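PDB 1Q1L: chorismate synthase from Aquifex aeolicus, which catalyses the last step of the shikimate pathway, eliminating phosphate from 5-enolpyruvylshikimate-3-phosphate to form chorismate with the help of reduced FMN. Local coordinates for residues I40-G52 with I353-A365. Sequence-based numbering, arbitrary orientation.
Sequences INHELRRRQRGYG and IVAVPAASVVGEA
Tyr51 lays one face of its ring over the methyl of Ala358, whose CB stands 4.0 Å from the ring centroid of Tyr51 in a CH-pi contact set toward the rim. The same methyl reaches the backbone at the end of helix 40-48, with Ala358 CB 3.5 Å from Arg47 O. Gly50 makes this close approach possible: its CA comes within 3.7 Å of Ala358 CA, and a CB there would run into the partner helix. Ala358 N, at the first turn of its helix, donates to Gly50 O at 3.2 Å, the donor lying above the carbonyl plane. Two helices far apart in sequence thus pack roughly antiparallel (149° between their directions over these segments) inside the beta-alpha-beta sandwich of chorismate synthase, their axes 8.4 Å apart, and helix 142-157 touches both. Val361 fills the middle of the interface, its CG1 anti to the backbone N (chi1 174°) and thereby brought against Arg47 N and Arg46 NH1, while CG2 meets Arg46 O. Beyond it, Arg46 bends at chi3 and grips Glu364 end-on, NH1 to OE1 at 2.7 Å and NH2 to OE2 at 2.8 Å, with the two planar groups 24° apart. Arg46 NH1 also bonds Glu43 OE1, which a water links to Val361 O. Replacing Arg46 by a leucine would probably leave the buried carboxylate of Glu364 without its two-pronged mate, and the nearby like charges of Glu364 and Glu43 with only part of their compensation. Lys153 bridges both acids, and Ser165 hydrogen-bonds Glu364 OE2. On the opposite flank, Arg47, a predicted NADP(+)-binding residue, runs its CD alongside Val362 CG2 at 4.0 Å.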
loop_
_atom_site.group_PDB
_atom_site.type_symbol
_atom_site.label_atom_id
_atom_site.label_comp_id
_atom_site.label_asym_id
_atom_site.label_seq_id
_atom_site.Cartn_x
_atom_site.Cartn_y
_atom_site.Cartn_z
ATOM N N ILE A 40 -4.537 27.961 -0.008
ATOM C CA ILE A 40 -3.345 27.223 -0.388
ATOM C C ILE A 40 -2.194 28.197 -0.592
ATOM O O ILE A 40 -1.091 27.984 -0.082
ATOM C CB ILE A 40 -3.579 26.415 -1.680
ATOM C CG1 ILE A 40 -4.686 25.380 -1.435
ATOM C CG2 ILE A 40 -2.283 25.743 -2.117
ATOM C CD1 ILE A 40 -4.993 24.489 -2.633
ATOM N N ASN A 41 -2.457 29.274 -1.326
ATOM C CA ASN A 41 -1.435 30.278 -1.582
ATOM C C ASN A 41 -0.896 30.871 -0.284
ATOM O O ASN A 41 0.297 31.149 -0.168
ATOM C CB ASN A 41 -1.994 31.392 -2.472
ATOM C CG ASN A 41 -2.420 30.886 -3.841
ATOM O OD1 ASN A 41 -1.858 29.922 -4.361
ATOM N ND2 ASN A 41 -3.405 31.548 -4.438
ATOM N N HIS A 42 -1.765 31.062 0.700
ATOM C CA HIS A 42 -1.309 31.620 1.966
ATOM C C HIS A 42 -0.175 30.781 2.555
ATOM O O HIS A 42 0.812 31.324 3.049
ATOM C CB HIS A 42 -2.443 31.694 2.980
ATOM C CG HIS A 42 -2.047 32.365 4.259
ATOM N ND1 HIS A 42 -2.584 32.025 5.481
ATOM C CD2 HIS A 42 -1.154 33.354 4.504
ATOM C CE1 HIS A 42 -2.039 32.772 6.423
ATOM N NE2 HIS A 42 -1.169 33.586 5.857
ATOM N N GLU A 43 -0.314 29.457 2.506
ATOM C CA GLU A 43 0.724 28.583 3.044
ATOM C C GLU A 43 1.979 28.640 2.174
ATOM O O GLU A 43 3.099 28.625 2.684
ATOM C CB GLU A 43 0.224 27.137 3.146
ATOM C CG GLU A 43 -0.874 26.919 4.172
ATOM C CD GLU A 43 -0.465 27.325 5.580
ATOM O OE1 GLU A 43 0.701 27.089 5.957
ATOM O OE2 GLU A 43 -1.315 27.867 6.318
ATOM N N LEU A 44 1.796 28.703 0.859
ATOM C CA LEU A 44 2.939 28.777 -0.040
ATOM C C LEU A 44 3.738 30.050 0.238
ATOM O O LEU A 44 4.965 30.054 0.143
ATOM C CB LEU A 44 2.475 28.751 -1.502
ATOM C CG LEU A 44 1.846 27.423 -1.941
ATOM C CD1 LEU A 44 1.390 27.515 -3.395
ATOM C CD2 LEU A 44 2.860 26.295 -1.760
ATOM N N ARG A 45 3.037 31.121 0.598
ATOM C CA ARG A 45 3.693 32.393 0.894
ATOM C C ARG A 45 4.521 32.332 2.181
ATOM O O ARG A 45 5.594 32.926 2.263
ATOM C CB ARG A 45 2.659 33.522 0.986
ATOM C CG ARG A 45 2.073 33.927 -0.362
ATOM C CD ARG A 45 1.432 35.311 -0.304
ATOM N NE ARG A 45 0.290 35.365 0.604
ATOM C CZ ARG A 45 -0.933 34.932 0.305
ATOM N NH1 ARG A 45 -1.188 34.414 -0.890
ATOM N NH2 ARG A 45 -1.900 35.013 1.208
ATOM N N ARG A 46 4.023 31.614 3.185
ATOM C CA ARG A 46 4.744 31.487 4.442
ATOM C C ARG A 46 6.051 30.728 4.232
ATOM O O ARG A 46 7.074 31.077 4.820
ATOM C CB ARG A 46 3.887 30.764 5.483
ATOM C CG ARG A 46 2.630 31.521 5.897
ATOM C CD ARG A 46 1.815 30.715 6.900
ATOM N NE ARG A 46 2.558 30.471 8.137
ATOM C CZ ARG A 46 2.658 29.283 8.726
ATOM N NH1 ARG A 46 2.065 28.220 8.191
ATOM N NH2 ARG A 46 3.344 29.155 9.856
ATOM N N ARG A 47 6.024 29.698 3.390
ATOM C CA ARG A 47 7.234 28.922 3.124
ATOM C C ARG A 47 8.267 29.778 2.388
ATOM O O ARG A 47 9.460 29.728 2.695
ATOM C CB ARG A 47 6.925 27.683 2.276
ATOM C CG ARG A 47 8.108 26.717 2.162
ATOM C CD ARG A 47 7.897 25.673 1.071
ATOM N NE ARG A 47 8.030 26.266 -0.253
ATOM C CZ ARG A 47 9.141 26.242 -0.982
ATOM N NH1 ARG A 47 10.232 25.638 -0.534
ATOM N NH2 ARG A 47 9.165 26.848 -2.159
ATOM N N GLN A 48 7.809 30.555 1.412
ATOM C CA GLN A 48 8.710 31.414 0.647
ATOM C C GLN A 48 9.465 32.396 1.533
ATOM O O GLN A 48 10.671 32.569 1.380
ATOM C CB GLN A 48 7.943 32.194 -0.420
ATOM C CG GLN A 48 7.482 31.362 -1.593
ATOM C CD GLN A 48 6.912 32.209 -2.713
ATOM O OE1 GLN A 48 5.911 32.908 -2.535
ATOM N NE2 GLN A 48 7.551 32.158 -3.874
ATOM N N ARG A 49 8.753 33.039 2.453
ATOM C CA ARG A 49 9.364 34.009 3.356
ATOM C C ARG A 49 10.225 33.327 4.417
ATOM O O ARG A 49 10.736 33.981 5.326
ATOM C CB ARG A 49 8.283 34.852 4.043
ATOM C CG ARG A 49 7.346 35.570 3.081
ATOM C CD ARG A 49 6.561 36.686 3.771
ATOM N NE ARG A 49 5.117 36.451 3.781
ATOM C CZ ARG A 49 4.504 35.562 4.559
ATOM N NH1 ARG A 49 5.209 34.814 5.400
ATOM N NH2 ARG A 49 3.185 35.423 4.501
ATOM N N GLY A 50 10.387 32.013 4.289
ATOM C CA GLY A 50 11.172 31.265 5.254
ATOM C C GLY A 50 12.646 31.127 4.925
ATOM O O GLY A 50 13.423 30.642 5.750
ATOM N N TYR A 51 13.042 31.539 3.724
ATOM C CA TYR A 51 14.446 31.452 3.329
ATOM C C TYR A 51 15.166 32.763 3.606
ATOM O O TYR A 51 16.386 32.852 3.468
ATOM C CB TYR A 51 14.577 31.104 1.842
ATOM C CG TYR A 51 14.076 29.726 1.482
ATOM C CD1 TYR A 51 12.738 29.511 1.156
ATOM C CD2 TYR A 51 14.938 28.629 1.486
ATOM C CE1 TYR A 51 12.270 28.237 0.841
ATOM C CE2 TYR A 51 14.480 27.351 1.174
ATOM C CZ TYR A 51 13.146 27.163 0.854
ATOM O OH TYR A 51 12.688 25.901 0.552
ATOM N N GLY A 52 14.402 33.778 3.998
ATOM C CA GLY A 52 14.983 35.075 4.290
ATOM C C GLY A 52 14.167 36.215 3.713
ATOM O O GLY A 52 13.415 36.031 2.755
ATOM N N ILE A 353 20.499 33.392 3.974
ATOM C CA ILE A 353 19.573 32.447 3.362
ATOM C C ILE A 353 19.247 31.308 4.335
ATOM O O ILE A 353 19.182 30.144 3.941
ATOM C CB ILE A 353 20.172 31.847 2.066
ATOM C CG1 ILE A 353 20.749 32.967 1.193
ATOM C CG2 ILE A 353 19.096 31.093 1.289
ATOM C CD1 ILE A 353 21.458 32.475 -0.062
ATOM N N VAL A 354 19.052 31.652 5.607
ATOM C CA VAL A 354 18.728 30.654 6.630
ATOM C C VAL A 354 17.431 29.957 6.230
ATOM O O VAL A 354 16.449 30.615 5.886
ATOM C CB VAL A 354 18.542 31.308 8.012
ATOM C CG1 VAL A 354 18.356 30.235 9.073
ATOM C CG2 VAL A 354 19.743 32.175 8.337
ATOM N N ALA A 355 17.423 28.629 6.287
ATOM C CA ALA A 355 16.245 27.873 5.876
ATOM C C ALA A 355 15.369 27.282 6.975
ATOM O O ALA A 355 14.291 26.763 6.684
ATOM C CB ALA A 355 16.663 26.767 4.908
ATOM N N VAL A 356 15.803 27.357 8.230
ATOM C CA VAL A 356 15.003 26.780 9.305
ATOM C C VAL A 356 13.572 27.328 9.375
ATOM O O VAL A 356 12.644 26.586 9.699
ATOM C CB VAL A 356 15.691 26.938 10.694
ATOM C CG1 VAL A 356 15.568 28.361 11.198
ATOM C CG2 VAL A 356 15.073 25.965 11.688
ATOM N N PRO A 357 13.369 28.625 9.068
ATOM C CA PRO A 357 12.007 29.167 9.128
ATOM C C PRO A 357 11.098 28.479 8.116
ATOM O O PRO A 357 9.965 28.118 8.428
ATOM C CB PRO A 357 12.206 30.646 8.801
ATOM C CG PRO A 357 13.598 30.916 9.284
ATOM C CD PRO A 357 14.334 29.703 8.782
ATOM N N ALA A 358 11.596 28.312 6.899
ATOM C CA ALA A 358 10.823 27.650 5.858
ATOM C C ALA A 358 10.572 26.207 6.284
ATOM O O ALA A 358 9.457 25.702 6.163
ATOM C CB ALA A 358 11.579 27.681 4.537
ATOM N N ALA A 359 11.611 25.555 6.795
ATOM C CA ALA A 359 11.492 24.170 7.231
ATOM C C ALA A 359 10.322 24.007 8.180
ATOM O O ALA A 359 9.498 23.107 8.012
ATOM C CB ALA A 359 12.781 23.711 7.905
ATOM N N SER A 360 10.240 24.886 9.173
ATOM C CA SER A 360 9.162 24.815 10.146
ATOM C C SER A 360 7.793 24.865 9.470
ATOM O O SER A 360 6.858 24.205 9.916
ATOM C CB SER A 360 9.283 25.948 11.170
ATOM O OG SER A 360 9.066 27.211 10.568
ATOM N N VAL A 361 7.667 25.637 8.397
ATOM C CA VAL A 361 6.385 25.726 7.704
ATOM C C VAL A 361 6.072 24.407 6.989
ATOM O O VAL A 361 4.914 24.001 6.892
ATOM C CB VAL A 361 6.371 26.881 6.677
ATOM C CG1 VAL A 361 5.072 26.841 5.870
ATOM C CG2 VAL A 361 6.503 28.223 7.402
ATOM N N VAL A 362 7.107 23.747 6.480
ATOM C CA VAL A 362 6.932 22.465 5.807
ATOM C C VAL A 362 6.593 21.441 6.892
ATOM O O VAL A 362 5.836 20.491 6.666
ATOM C CB VAL A 362 8.226 22.038 5.079
ATOM C CG1 VAL A 362 8.050 20.654 4.457
ATOM C CG2 VAL A 362 8.578 23.068 4.002
ATOM N N GLY A 363 7.150 21.652 8.084
ATOM C CA GLY A 363 6.883 20.741 9.186
ATOM C C GLY A 363 5.410 20.749 9.543
ATOM O O GLY A 363 4.837 19.709 9.881
ATOM N N GLU A 364 4.792 21.924 9.473
ATOM C CA GLU A 364 3.379 22.062 9.783
ATOM C C GLU A 364 2.576 21.290 8.741
ATOM O O GLU A 364 1.611 20.606 9.062
ATOM C CB GLU A 364 2.962 23.531 9.741
ATOM C CG GLU A 364 3.554 24.413 10.820
ATOM C CD GLU A 364 3.190 25.878 10.615
ATOM O OE1 GLU A 364 2.211 26.148 9.878
ATOM O OE2 GLU A 364 3.877 26.751 11.194
ATOM N N ALA A 365 2.984 21.421 7.485
ATOM C CA ALA A 365 2.315 20.734 6.384
ATOM C C ALA A 365 2.363 19.215 6.565
ATOM O O ALA A 365 1.359 18.533 6.384
ATOM C CB ALA A 365 2.971 21.125 5.067
HETATM O O HOH W 1 2.242 24.954 6.260
#